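PDB 3WQC: D-threo-3-hydroxyaspartate dehydratase from Delftia, which catalyses the pyridoxal 5'-phosphate-dependent dehydration of D-threo-3-hydroxyaspartate to oxaloacetate and ammonia, and also acts on D-serine and on L-threo- and L-erythro-3-hydroxyaspartate. Local coordinates for residues A62-A67 with G246-F251; A371-A376 with V381-R386; K78-F83 with T89-A94; I34-Q39 with T230-S235; M293-G298 with F306-V311. All coordinates share one frame; numbering follows the deposited sequence.

How the contacts relate
Of the segments in these contacts, 34-39 of contact 4, on helix 27-44, comes first along the chain, followed by 62-67 of contact 1 on helix 58-66. Contact 3 closes next, a short beta-alpha-beta return from helix 77-85 to strand 90-93 that falls wholly within the long spans of contacts 1 and 4. Contact 4 closes at 230-235 and contact 1 at 246-251, so these two cross; they also touch, Y248 lying against M37. All three belong to the barrel domain. Contact 5 and then contact 2 follow in series as local closures of the C-terminal part, both reaching its mixed sheet, and Y372 of contact 2 meets F250 of contact 1.

Contact 1 of 5, residues A62-A67 with G246-F251; sequences AAQRAA and GVYVFF. With PLP (pyridoxal-5'-phosphate), chain J.
The Y248 ring and the Q64 amide meet with their planes 46° apart, and Q64 OE1 reaches the ring obliquely at its phenol end, 3.0 Å from Y248 OH. The backbone N of G246 lies at the edge of the same ring, in its plane, while M37 of helix 27-44 also packs against this side chain. Two other rings use their faces within 246-251: F250 has V249 CG1 over its centre, and F251 has Y248 O above one face, displaced toward the rim. Q64 arrives from the opposite direction to Y248, its CG anti to the carbonyl carbon (chi1 -69°) and the chain extended beyond, which carries the amide across from helix 58-66. There OE1 also rests 3.7 Å from V249 CB, and Q64 CD lies 4.0 Å from V249 CG2. The stretch 246-251 follows strand 242-243 of the alanine racemase-type TIM barrel, and its first residues form part of the phosphate-binding end of the cofactor pocket. G246 N gives a nearly straight hydrogen bond to PLP O1P at 2.6 Å (172°), and V247 N gives a more bent one to PLP O3P at 3.2 Å. The single 3-10 turn 247-249 points V249 at the helix, while Y248 reaches it with its phenol end; T228 OG1 is hydrogen-bonded to Y248 N and N33 ND2 to V249 O.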
# COMPACT_ATOMS: atom_id res chain seq x y z
N ALA B 62 -1.93 22.50 6.39
CA ALA B 62 -2.35 23.81 6.92
C ALA B 62 -1.85 23.99 8.33
O ALA B 62 -1.45 25.07 8.76
CB ALA B 62 -3.89 23.98 6.88
N ALA B 63 -1.90 22.95 9.15
CA ALA B 63 -1.38 23.01 10.52
C ALA B 63 0.11 23.26 10.53
O ALA B 63 0.65 24.01 11.36
CB ALA B 63 -1.71 21.74 11.33
N GLN B 64 0.84 22.58 9.66
CA GLN B 64 2.31 22.84 9.51
C GLN B 64 2.57 24.31 9.11
O GLN B 64 3.46 24.95 9.71
CB GLN B 64 2.89 21.88 8.48
CG GLN B 64 2.87 20.41 9.07
CD GLN B 64 3.21 19.35 8.05
OE1 GLN B 64 4.26 18.61 8.22
NE2 GLN B 64 2.38 19.20 7.05
N ARG B 65 1.77 24.85 8.17
CA ARG B 65 1.96 26.26 7.70
C ARG B 65 1.63 27.21 8.86
O ARG B 65 2.42 28.15 9.16
CB ARG B 65 1.08 26.56 6.51
CG ARG B 65 1.16 28.03 6.03
CD ARG B 65 0.35 28.15 4.73
NE ARG B 65 -1.12 27.96 4.94
CZ ARG B 65 -1.87 26.86 4.61
NH1 ARG B 65 -3.20 26.86 4.87
NH2 ARG B 65 -1.31 25.79 4.00
N ALA B 66 0.52 26.96 9.58
CA ALA B 66 0.14 27.81 10.71
C ALA B 66 1.23 27.91 11.80
O ALA B 66 1.39 28.98 12.46
CB ALA B 66 -1.19 27.37 11.32
N ALA B 67 1.98 26.84 11.98
CA ALA B 67 3.03 26.75 12.99
C ALA B 67 4.31 27.48 12.61
O ALA B 67 5.16 27.69 13.47
CB ALA B 67 3.31 25.33 13.45
N GLY B 246 9.37 15.24 6.80
CA GLY B 246 7.92 14.92 6.56
C GLY B 246 7.36 13.95 7.59
O GLY B 246 6.24 14.21 8.09
N VAL B 247 8.00 12.81 7.84
CA VAL B 247 7.32 11.74 8.62
C VAL B 247 7.12 12.23 10.04
O VAL B 247 6.21 11.72 10.72
CB VAL B 247 8.06 10.40 8.58
CG1 VAL B 247 9.42 10.44 9.35
CG2 VAL B 247 7.13 9.27 9.03
N TYR B 248 7.93 13.17 10.52
CA TYR B 248 7.81 13.67 11.91
C TYR B 248 6.39 14.12 12.25
O TYR B 248 6.06 14.19 13.45
CB TYR B 248 8.80 14.87 12.12
CG TYR B 248 8.20 16.14 11.56
CD1 TYR B 248 8.29 16.48 10.19
CD2 TYR B 248 7.50 17.05 12.40
CE1 TYR B 248 7.68 17.61 9.67
CE2 TYR B 248 6.86 18.15 11.88
CZ TYR B 248 7.00 18.49 10.55
OH TYR B 248 6.40 19.62 10.04
N VAL B 249 5.59 14.55 11.31
CA VAL B 249 4.28 15.08 11.61
C VAL B 249 3.48 14.04 12.41
O VAL B 249 2.71 14.42 13.36
CB VAL B 249 3.55 15.63 10.34
CG1 VAL B 249 3.14 14.51 9.34
CG2 VAL B 249 2.30 16.47 10.71
N PHE B 250 3.66 12.76 12.03
CA PHE B 250 3.01 11.67 12.78
C PHE B 250 3.94 10.81 13.58
O PHE B 250 3.52 10.20 14.60
CB PHE B 250 2.21 10.73 11.81
CG PHE B 250 1.17 11.47 10.98
CD1 PHE B 250 0.39 12.56 11.51
CD2 PHE B 250 0.91 11.04 9.68
CE1 PHE B 250 -0.61 13.20 10.73
CE2 PHE B 250 -0.10 11.65 8.92
CZ PHE B 250 -0.83 12.74 9.42
N PHE B 251 5.19 10.63 13.13
CA PHE B 251 6.08 9.60 13.59
C PHE B 251 5.51 8.18 13.37
O PHE B 251 4.39 8.05 12.83
CB PHE B 251 6.57 9.79 15.09
CG PHE B 251 7.49 10.98 15.24
CD1 PHE B 251 8.74 10.97 14.60
CD2 PHE B 251 7.13 12.05 16.07
CE1 PHE B 251 9.67 12.02 14.83
CE2 PHE B 251 8.05 13.13 16.27
CZ PHE B 251 9.31 13.07 15.65
N1 PLP J . 13.46 15.10 1.24
C2 PLP J . 13.24 14.21 0.25
C2A PLP J . 13.87 14.40 -1.11
C3 PLP J . 12.38 13.08 0.51
O3 PLP J . 12.14 12.23 -0.47
C4 PLP J . 11.82 12.95 1.83
C4A PLP J . 10.93 11.86 2.09
C5 PLP J . 12.11 13.95 2.81
C6 PLP J . 13.00 14.97 2.49
C5A PLP J . 11.55 13.85 4.21
O4P PLP J . 12.18 12.67 4.90
P PLP J . 11.45 12.14 6.23
O1P PLP J . 11.22 13.38 7.02
O2P PLP J . 12.48 11.26 6.84
O3P PLP J . 10.17 11.51 5.87

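Contact 2 of 5, residues A371-A376 with V381-R386; sequences AYQALA and VQTWER
Y372 and W384 form a hydrogen-bonded antiparallel pair, Y372 N to W384 O and W384 N to Y372 O, both at 2.8 Å. From this pair the Y372 side chain runs along the hairpin to R386, its ring also meeting F250 edge-to-face: CB lies 4.3 Å from W384 CB, CD2 passes near W384 O, and CE2 packs 3.6 Å from R386 CD. At the tip, OH accepts from R386 NH2 at 3.0 Å, lying in the guanidinium plane (152° at the hydrogen). A phenylalanine here would probably cost NH2 this acceptor, leaving it the weak bond to T54 O. On the same face, A374 CB sits over the five-membered ring of W384, 3.6 Å from its centroid, a CH-pi contact; W384 NE1 donates to Q382 OE1 (2.8 Å), which lies in the indole plane and fixes its rotation. On the opposite face, with A371, L375, V381 and T383, Q373 bends at chi2 (-63°) to lie alongside T383, giving NE2 to T383 OG1 at 3.0 Å, while a water bridges Q373 OE1 and T383 OG1. L375 CD1 meets V381 CG1 beyond them. The arrangement is a beta hairpin, whose strand 371-375 also pairs in parallel with strand 22-26 in the mixed sheet of the C-terminal domain.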
# COMPACT_ATOMS: atom_id res chain seq x y z
N ALA B 371 -8.78 8.76 3.39
CA ALA B 371 -8.92 9.91 4.28
C ALA B 371 -8.47 9.46 5.64
O ALA B 371 -8.55 8.24 5.99
CB ALA B 371 -10.39 10.45 4.39
N TYR B 372 -8.11 10.43 6.47
CA TYR B 372 -7.84 10.20 7.89
C TYR B 372 -9.10 10.61 8.68
O TYR B 372 -9.93 11.38 8.22
CB TYR B 372 -6.72 11.14 8.38
CG TYR B 372 -5.41 10.88 7.69
CD1 TYR B 372 -4.57 9.84 8.11
CD2 TYR B 372 -4.97 11.68 6.63
CE1 TYR B 372 -3.32 9.57 7.51
CE2 TYR B 372 -3.73 11.46 6.00
CZ TYR B 372 -2.94 10.43 6.43
OH TYR B 372 -1.70 10.19 5.88
N GLN B 373 -9.18 10.06 9.89
CA GLN B 373 -10.20 10.53 10.86
C GLN B 373 -9.42 11.34 11.91
O GLN B 373 -8.61 10.71 12.68
CB GLN B 373 -10.88 9.26 11.46
CG GLN B 373 -11.73 8.58 10.34
CD GLN B 373 -12.85 9.56 9.90
OE1 GLN B 373 -13.36 10.36 10.70
NE2 GLN B 373 -13.22 9.50 8.69
N ALA B 374 -9.56 12.68 11.88
CA ALA B 374 -8.78 13.56 12.79
C ALA B 374 -9.50 13.65 14.14
O ALA B 374 -10.64 14.08 14.19
CB ALA B 374 -8.72 14.95 12.19
N LEU B 375 -8.88 13.06 15.15
CA LEU B 375 -9.47 12.88 16.48
C LEU B 375 -9.17 14.07 17.37
O LEU B 375 -7.98 14.30 17.72
CB LEU B 375 -8.95 11.59 17.11
CG LEU B 375 -9.36 11.28 18.56
CD1 LEU B 375 -10.88 10.97 18.62
CD2 LEU B 375 -8.55 10.08 19.06
N ALA B 376 -10.21 14.81 17.76
CA ALA B 376 -10.08 15.92 18.71
C ALA B 376 -10.10 15.48 20.18
O ALA B 376 -10.43 14.31 20.50
CB ALA B 376 -11.20 16.90 18.46
N VAL B 381 -14.43 12.85 15.78
CA VAL B 381 -13.55 12.81 14.65
C VAL B 381 -14.09 13.62 13.46
O VAL B 381 -15.33 13.87 13.35
CB VAL B 381 -13.23 11.33 14.18
CG1 VAL B 381 -12.37 10.59 15.21
CG2 VAL B 381 -14.51 10.53 13.78
N GLN B 382 -13.18 14.01 12.56
CA GLN B 382 -13.57 14.68 11.32
C GLN B 382 -12.85 14.02 10.20
O GLN B 382 -11.69 13.65 10.38
CB GLN B 382 -13.12 16.13 11.40
CG GLN B 382 -13.69 17.02 10.35
CD GLN B 382 -13.31 18.49 10.66
OE1 GLN B 382 -12.11 18.80 10.70
NE2 GLN B 382 -14.29 19.35 10.96
N THR B 383 -13.44 13.94 9.01
CA THR B 383 -12.78 13.21 7.92
C THR B 383 -11.86 14.21 7.20
O THR B 383 -12.32 15.29 6.75
CB THR B 383 -13.88 12.77 6.92
OG1 THR B 383 -14.75 11.83 7.57
CG2 THR B 383 -13.22 12.05 5.65
N TRP B 384 -10.57 13.85 7.08
CA TRP B 384 -9.57 14.67 6.38
C TRP B 384 -9.08 13.91 5.19
O TRP B 384 -8.31 12.94 5.33
CB TRP B 384 -8.41 14.98 7.29
CG TRP B 384 -8.71 16.03 8.34
CD1 TRP B 384 -9.95 16.63 8.65
CD2 TRP B 384 -7.72 16.68 9.19
NE1 TRP B 384 -9.81 17.60 9.62
CE2 TRP B 384 -8.45 17.67 10.00
CE3 TRP B 384 -6.30 16.54 9.34
CZ2 TRP B 384 -7.80 18.52 10.90
CZ3 TRP B 384 -5.65 17.38 10.29
CH2 TRP B 384 -6.41 18.34 11.06
N GLU B 385 -9.55 14.29 3.99
CA GLU B 385 -9.18 13.55 2.77
C GLU B 385 -7.67 13.65 2.51
O GLU B 385 -7.02 14.64 2.92
CB GLU B 385 -9.94 14.16 1.59
CG GLU B 385 -11.45 13.82 1.66
CD GLU B 385 -12.16 14.24 0.40
OE1 GLU B 385 -11.50 14.70 -0.57
OE2 GLU B 385 -13.42 14.11 0.38
N ARG B 386 -7.16 12.66 1.82
CA ARG B 386 -5.77 12.75 1.35
C ARG B 386 -5.72 12.23 -0.06
O ARG B 386 -6.65 11.55 -0.56
CB ARG B 386 -4.80 11.98 2.28
CG ARG B 386 -5.12 10.51 2.39
CD ARG B 386 -3.84 9.76 2.87
NE ARG B 386 -2.93 9.66 1.73
CZ ARG B 386 -1.59 9.47 1.87
NH1 ARG B 386 -0.82 9.23 0.80
NH2 ARG B 386 -0.98 9.59 3.08
O HOH W 1 -15.82 11.59 10.24

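Contact 3 of 5, residues K78-F83 with T89-A94; sequences KEAEQF and TDILYA
I91 meets A80 and F83 because its CG1 stands anti to the carbonyl carbon (chi1 -62°) and CD1 continues outward in an extended chain (chi2 -175°), so the two branches reach different parts of helix 77-85. This is the return leg of a beta-alpha-beta unit, strand 72-74, helix 77-85 and strand 90-93, in the TIM barrel of the alanine racemase-type domain, with the helix packed on the sheet. The CG2 branch, anti to the backbone N, touches A80 CB at 4.0 Å. The longer branch slides beneath the helix backbone, with CD1 4.0 Å from A80 CA and 4.4 Å from F83 CB. F83 shares only the root of its side chain with I91: its ring leads away to I72 and to V58 and A61 of helix 58-66, and has E79 O at its edge, in plane. The small methyl of A80 allows the backbones a close approach, CA to CA 6.6 Å from I91. No hydrogen bond joins the two segments, and I91 also packs on V74 and L115 of the neighbouring strands. Further along, A94 lines the cofactor pocket. The nearest approach in the contact is made by I91 CD1, 3.6 Å from the carbonyl oxygen of A80.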
# COMPACT_ATOMS: atom_id res chain seq x y z
N LYS B 78 1.05 15.49 -8.88
CA LYS B 78 -0.35 15.50 -8.42
C LYS B 78 -0.43 16.21 -7.09
O LYS B 78 -1.37 16.98 -6.85
CB LYS B 78 -0.93 14.09 -8.33
CG LYS B 78 -2.46 14.06 -8.09
CD LYS B 78 -3.00 12.65 -7.80
CE LYS B 78 -4.44 12.43 -8.19
NZ LYS B 78 -4.69 10.94 -8.41
N GLU B 79 0.53 15.98 -6.20
CA GLU B 79 0.57 16.71 -4.94
C GLU B 79 0.74 18.21 -5.25
O GLU B 79 0.06 19.04 -4.61
CB GLU B 79 1.73 16.27 -4.10
CG GLU B 79 1.52 14.96 -3.37
CD GLU B 79 2.88 14.39 -3.04
OE1 GLU B 79 3.30 13.38 -3.66
OE2 GLU B 79 3.59 14.95 -2.19
N ALA B 80 1.64 18.59 -6.17
CA ALA B 80 1.77 20.06 -6.45
C ALA B 80 0.40 20.64 -6.93
O ALA B 80 0.02 21.73 -6.47
CB ALA B 80 2.83 20.25 -7.53
N GLU B 81 -0.33 19.88 -7.83
CA GLU B 81 -1.59 20.40 -8.33
C GLU B 81 -2.57 20.60 -7.15
O GLU B 81 -3.27 21.64 -7.05
CB GLU B 81 -2.02 19.39 -9.46
CG GLU B 81 -3.40 19.52 -10.00
CD GLU B 81 -3.72 18.33 -10.94
OE1 GLU B 81 -4.50 17.35 -10.51
OE2 GLU B 81 -3.21 18.35 -12.09
N GLN B 82 -2.66 19.59 -6.24
CA GLN B 82 -3.65 19.61 -5.12
C GLN B 82 -3.32 20.77 -4.20
O GLN B 82 -4.20 21.53 -3.78
CB GLN B 82 -3.58 18.27 -4.34
CG GLN B 82 -4.33 18.30 -2.96
CD GLN B 82 -4.42 16.93 -2.24
OE1 GLN B 82 -5.06 15.96 -2.70
NE2 GLN B 82 -3.89 16.90 -1.06
N PHE B 83 -2.07 20.86 -3.76
CA PHE B 83 -1.71 21.86 -2.76
C PHE B 83 -1.73 23.28 -3.38
O PHE B 83 -2.14 24.22 -2.68
CB PHE B 83 -0.36 21.54 -2.05
CG PHE B 83 -0.55 20.44 -1.08
CD1 PHE B 83 -0.99 20.70 0.21
CD2 PHE B 83 -0.28 19.11 -1.45
CE1 PHE B 83 -1.19 19.63 1.14
CE2 PHE B 83 -0.49 18.03 -0.53
CZ PHE B 83 -0.97 18.30 0.76
N THR B 89 1.72 28.22 -2.75
CA THR B 89 2.37 28.61 -4.00
C THR B 89 3.84 28.22 -4.03
O THR B 89 4.39 28.08 -5.10
CB THR B 89 2.25 30.13 -4.20
OG1 THR B 89 2.84 30.81 -3.11
CG2 THR B 89 0.79 30.56 -4.29
N ASP B 90 4.47 28.02 -2.87
CA ASP B 90 5.93 27.75 -2.82
C ASP B 90 6.15 26.25 -2.69
O ASP B 90 6.06 25.65 -1.59
CB ASP B 90 6.46 28.51 -1.62
CG ASP B 90 7.95 28.32 -1.36
OD1 ASP B 90 8.64 27.51 -2.12
OD2 ASP B 90 8.50 28.87 -0.32
N ILE B 91 6.37 25.60 -3.85
CA ILE B 91 6.34 24.11 -3.87
C ILE B 91 7.60 23.60 -4.55
O ILE B 91 7.94 24.02 -5.69
CB ILE B 91 5.10 23.61 -4.67
CG1 ILE B 91 3.80 24.09 -4.01
CG2 ILE B 91 5.12 22.04 -4.76
CD1 ILE B 91 2.52 23.55 -4.66
N LEU B 92 8.29 22.69 -3.87
CA LEU B 92 9.49 22.01 -4.44
C LEU B 92 9.13 20.59 -4.79
O LEU B 92 8.71 19.83 -3.87
CB LEU B 92 10.57 22.00 -3.33
CG LEU B 92 11.84 21.15 -3.62
CD1 LEU B 92 12.62 21.75 -4.82
CD2 LEU B 92 12.70 21.06 -2.33
N TYR B 93 9.28 20.21 -6.05
CA TYR B 93 9.01 18.85 -6.48
C TYR B 93 10.33 18.08 -6.43
O TYR B 93 11.21 18.22 -7.30
CB TYR B 93 8.41 18.86 -7.89
CG TYR B 93 8.29 17.48 -8.48
CD1 TYR B 93 7.93 16.32 -7.75
CD2 TYR B 93 8.58 17.34 -9.86
CE1 TYR B 93 7.85 15.04 -8.39
CE2 TYR B 93 8.46 16.10 -10.50
CZ TYR B 93 8.10 14.97 -9.76
OH TYR B 93 8.03 13.73 -10.36
N ALA B 94 10.54 17.33 -5.32
CA ALA B 94 11.89 16.81 -4.98
C ALA B 94 12.05 15.37 -5.49
O ALA B 94 12.46 14.46 -4.73
CB ALA B 94 12.16 16.92 -3.46

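Contact 4 of 5, residues I34-Q39 with T230-S235; sequences IARMQQ and TALAAS
Two helices of the alanine racemase-type TIM barrel, the long helix 27-44 near the start of the domain and the short helix 228-233 that follows strand 222-225, meet here through L232, A231, M37 and R36. L232 CD2 faces mainly the M37 methyl, CE to CD2 3.6 Å, though it also comes within 4.0 Å of R36 NE. CD1 lies over one face of the R36 guanidinium, 3.9 Å from NH2 and offset toward the rim of the group. M37 gets there by bending twice: CG is anti to the backbone N (chi1 -176°), and the turns at chi2 and chi3 (65° and 75°) fold the thioether so that SD rests 3.9 Å from A231 CB. R36 instead runs extended from CG to NE and crosses L232 at about a right angle; its guanidinium is hydrogen-bonded through NH1 to V260 O, which helps fix the plane that L232 covers. Cutting this leucine back to alanine is likely to open a gap beside the M37 methyl and take the leucine methyl off that guanidinium face. M37 also touches Y248 and A245, the latter a residue of the cofactor pocket. Beside the branch point of the leucine, M37 CE stands 3.7 Å from L232 CG.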
# COMPACT_ATOMS: atom_id res chain seq x y z
N ILE B 34 4.40 18.84 15.39
CA ILE B 34 4.51 20.02 14.52
C ILE B 34 5.35 21.06 15.27
O ILE B 34 6.30 21.67 14.73
CB ILE B 34 3.12 20.55 14.05
CG1 ILE B 34 2.60 19.55 13.03
CG2 ILE B 34 3.18 21.98 13.56
CD1 ILE B 34 1.19 19.85 12.55
N ALA B 35 4.97 21.32 16.51
CA ALA B 35 5.66 22.38 17.33
C ALA B 35 7.08 22.01 17.56
O ALA B 35 7.99 22.86 17.50
CB ALA B 35 4.99 22.51 18.66
N ARG B 36 7.34 20.73 17.88
CA ARG B 36 8.70 20.31 18.20
C ARG B 36 9.66 20.59 16.99
O ARG B 36 10.79 21.10 17.16
CB ARG B 36 8.80 18.83 18.60
CG ARG B 36 10.25 18.26 18.75
CD ARG B 36 10.22 16.80 19.08
NE ARG B 36 11.56 16.23 19.13
CZ ARG B 36 11.87 14.93 18.92
NH1 ARG B 36 10.91 14.03 18.76
NH2 ARG B 36 13.15 14.51 18.94
N MET B 37 9.23 20.20 15.81
CA MET B 37 10.09 20.39 14.64
C MET B 37 10.25 21.84 14.34
O MET B 37 11.40 22.27 14.06
CB MET B 37 9.49 19.62 13.42
CG MET B 37 10.39 19.68 12.16
SD MET B 37 12.01 18.85 12.36
CE MET B 37 11.54 17.08 12.29
N GLN B 38 9.17 22.62 14.30
CA GLN B 38 9.27 24.03 13.94
C GLN B 38 10.16 24.73 14.96
O GLN B 38 11.00 25.59 14.59
CB GLN B 38 7.91 24.75 13.89
CG GLN B 38 7.98 26.18 13.33
CD GLN B 38 8.48 26.23 11.87
OE1 GLN B 38 7.88 25.63 10.98
NE2 GLN B 38 9.59 27.00 11.60
N GLN B 39 10.00 24.42 16.27
CA GLN B 39 10.83 25.10 17.28
C GLN B 39 12.33 24.76 17.05
O GLN B 39 13.22 25.59 17.28
CB GLN B 39 10.41 24.65 18.70
CG GLN B 39 9.06 25.27 19.00
CD GLN B 39 8.34 24.71 20.20
OE1 GLN B 39 8.87 23.84 20.96
NE2 GLN B 39 7.09 25.21 20.42
N THR B 230 17.84 13.25 10.69
CA THR B 230 18.96 14.23 10.69
C THR B 230 18.45 15.61 11.02
O THR B 230 19.19 16.40 11.61
CB THR B 230 19.73 14.29 9.36
OG1 THR B 230 18.80 14.45 8.25
CG2 THR B 230 20.49 12.97 9.17
N ALA B 231 17.19 15.94 10.68
CA ALA B 231 16.64 17.26 11.13
C ALA B 231 16.68 17.40 12.66
O ALA B 231 16.98 18.46 13.22
CB ALA B 231 15.23 17.53 10.64
N LEU B 232 16.31 16.29 13.32
CA LEU B 232 16.23 16.27 14.78
C LEU B 232 17.57 16.11 15.49
O LEU B 232 17.71 16.44 16.68
CB LEU B 232 15.26 15.19 15.24
CG LEU B 232 13.78 15.53 14.83
CD1 LEU B 232 12.87 14.29 15.09
CD2 LEU B 232 13.23 16.80 15.49
N ALA B 233 18.58 15.67 14.73
CA ALA B 233 19.89 15.35 15.32
C ALA B 233 20.96 16.40 15.00
O ALA B 233 22.01 16.39 15.70
CB ALA B 233 20.33 13.95 14.93
N ALA B 234 20.74 17.30 14.01
CA ALA B 234 21.85 18.16 13.56
C ALA B 234 22.27 19.05 14.73
O ALA B 234 21.43 19.68 15.33
CB ALA B 234 21.41 18.95 12.33
N SER B 235 23.56 19.12 15.06
CA SER B 235 23.99 20.14 16.07
C SER B 235 24.03 21.52 15.55
O SER B 235 23.72 22.46 16.30
CB SER B 235 25.30 19.84 16.81
OG SER B 235 26.18 19.19 16.02

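Contact 5 of 5, residues M293-G298 with F306-V311; sequences MSRDRG and FGYGQV
A type II' beta turn from F306 to G309, leading into strand 310-312 of the C-terminal domain, is packed against the loop that leaves helix 290-293. R297 lies across the Y308 ring at about a right angle: its CD sits over the ring centre, 3.6 Å from the centroid and 6° off the normal, a CH-pi contact. Its CG stands anti to the carbonyl carbon (chi1 -73°), and bends at chi2 and chi3 fold the chain back, so that one guanidinium face comes to rest on G307 CA, 3.4 Å from the plane. Its NH2 forms a salt bridge with D305. At the ring edge, in plane, S294 O lies 3.7 Å from Y308 CD2. The phenol oxygen accepts from R295 NH1 at 2.9 Å, a bent bond (133°) with the acceptor tilted out of the guanidinium plane, and a water links it to R295 O. R295 NE also pairs with D296 of the second subunit, where the two chains of the assembly meet. M293 CE packs 3.5 Å from Y308 O. Glycine suits the positive phi of G307, and at G309 a CB would jam against the preceding carbonyl O and crowd M293 CE. The loop's ST turn (D296 N to S294 OG) and Asx turn (G298 N to D296 OD1) both involve D296, whose OD2 is hydrogen-bonded to H361 ND1, making it a second-shell residue of the magnesium site.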
# COMPACT_ATOMS: atom_id res chain seq x y z
N MET B 293 -2.63 -1.77 6.94
CA MET B 293 -1.35 -1.36 7.52
C MET B 293 -0.30 -1.02 6.43
O MET B 293 0.70 -0.31 6.78
CB MET B 293 -0.74 -2.46 8.40
CG MET B 293 -1.63 -2.87 9.58
SD MET B 293 -2.35 -1.49 10.55
CE MET B 293 -0.81 -0.63 11.10
N SER B 294 -0.53 -1.51 5.21
CA SER B 294 0.49 -1.61 4.19
C SER B 294 1.40 -2.82 4.46
O SER B 294 1.46 -3.34 5.62
CB SER B 294 1.37 -0.37 3.92
OG SER B 294 2.51 -0.36 4.80
N ARG B 295 2.12 -3.23 3.40
CA ARG B 295 3.09 -4.31 3.57
C ARG B 295 4.43 -3.81 4.22
O ARG B 295 5.35 -4.64 4.32
CB ARG B 295 3.43 -4.99 2.20
CG ARG B 295 2.37 -6.02 1.83
CD ARG B 295 2.47 -7.26 2.72
NE ARG B 295 2.08 -8.42 1.95
CZ ARG B 295 1.82 -9.60 2.47
NH1 ARG B 295 1.85 -9.77 3.82
NH2 ARG B 295 1.53 -10.63 1.62
N ASP B 296 4.56 -2.54 4.61
CA ASP B 296 5.83 -2.08 5.14
C ASP B 296 6.22 -2.87 6.41
O ASP B 296 5.45 -2.98 7.37
CB ASP B 296 5.77 -0.59 5.42
CG ASP B 296 7.15 0.03 5.56
OD1 ASP B 296 7.81 -0.24 6.58
OD2 ASP B 296 7.52 0.78 4.61
N ARG B 297 7.46 -3.40 6.42
CA ARG B 297 7.95 -4.14 7.59
C ARG B 297 9.30 -3.52 7.98
O ARG B 297 10.26 -4.27 8.28
CB ARG B 297 8.03 -5.64 7.29
CG ARG B 297 6.61 -6.27 7.25
CD ARG B 297 6.07 -6.41 8.65
NE ARG B 297 6.78 -7.54 9.35
CZ ARG B 297 7.73 -7.35 10.31
NH1 ARG B 297 8.40 -8.46 10.68
NH2 ARG B 297 8.02 -6.11 10.81
N GLY B 298 9.40 -2.17 7.95
CA GLY B 298 10.69 -1.55 8.26
C GLY B 298 11.26 -1.88 9.62
O GLY B 298 12.49 -1.84 9.79
N PHE B 306 8.26 -5.05 15.30
CA PHE B 306 6.85 -4.89 15.73
C PHE B 306 5.88 -5.62 14.75
O PHE B 306 4.68 -5.31 14.80
CB PHE B 306 6.53 -3.41 15.83
CG PHE B 306 7.19 -2.74 17.01
CD1 PHE B 306 6.57 -2.82 18.29
CD2 PHE B 306 8.35 -2.00 16.86
CE1 PHE B 306 7.15 -2.11 19.38
CE2 PHE B 306 8.93 -1.33 17.94
CZ PHE B 306 8.34 -1.39 19.20
N GLY B 307 6.35 -6.51 13.89
CA GLY B 307 5.46 -7.23 12.94
C GLY B 307 4.76 -6.19 12.10
O GLY B 307 5.42 -5.23 11.66
N TYR B 308 3.44 -6.34 11.89
CA TYR B 308 2.67 -5.38 11.15
C TYR B 308 2.07 -4.28 12.03
O TYR B 308 1.24 -3.48 11.56
CB TYR B 308 1.56 -6.10 10.34
CG TYR B 308 2.12 -6.80 9.16
CD1 TYR B 308 2.58 -8.16 9.19
CD2 TYR B 308 2.20 -6.11 7.91
CE1 TYR B 308 3.14 -8.77 8.05
CE2 TYR B 308 2.78 -6.73 6.81
CZ TYR B 308 3.19 -8.02 6.86
OH TYR B 308 3.70 -8.62 5.75
N GLY B 309 2.52 -4.18 13.31
CA GLY B 309 2.16 -3.01 14.10
C GLY B 309 2.05 -3.34 15.57
O GLY B 309 1.76 -4.50 15.92
N GLN B 310 2.25 -2.32 16.39
CA GLN B 310 2.10 -2.46 17.85
C GLN B 310 0.64 -2.28 18.25
O GLN B 310 0.01 -1.28 17.94
CB GLN B 310 2.93 -1.37 18.56
CG GLN B 310 2.70 -1.31 20.08
CD GLN B 310 3.08 -2.62 20.75
OE1 GLN B 310 4.20 -3.12 20.57
NE2 GLN B 310 2.14 -3.20 21.57
N VAL B 311 0.11 -3.24 19.04
CA VAL B 311 -1.31 -3.15 19.47
C VAL B 311 -1.44 -2.12 20.61
O VAL B 311 -0.59 -2.18 21.61
CB VAL B 311 -1.74 -4.52 19.97
CG1 VAL B 311 -3.13 -4.43 20.63
CG2 VAL B 311 -1.74 -5.51 18.81
O HOH W 2 6.03 -7.27 4.14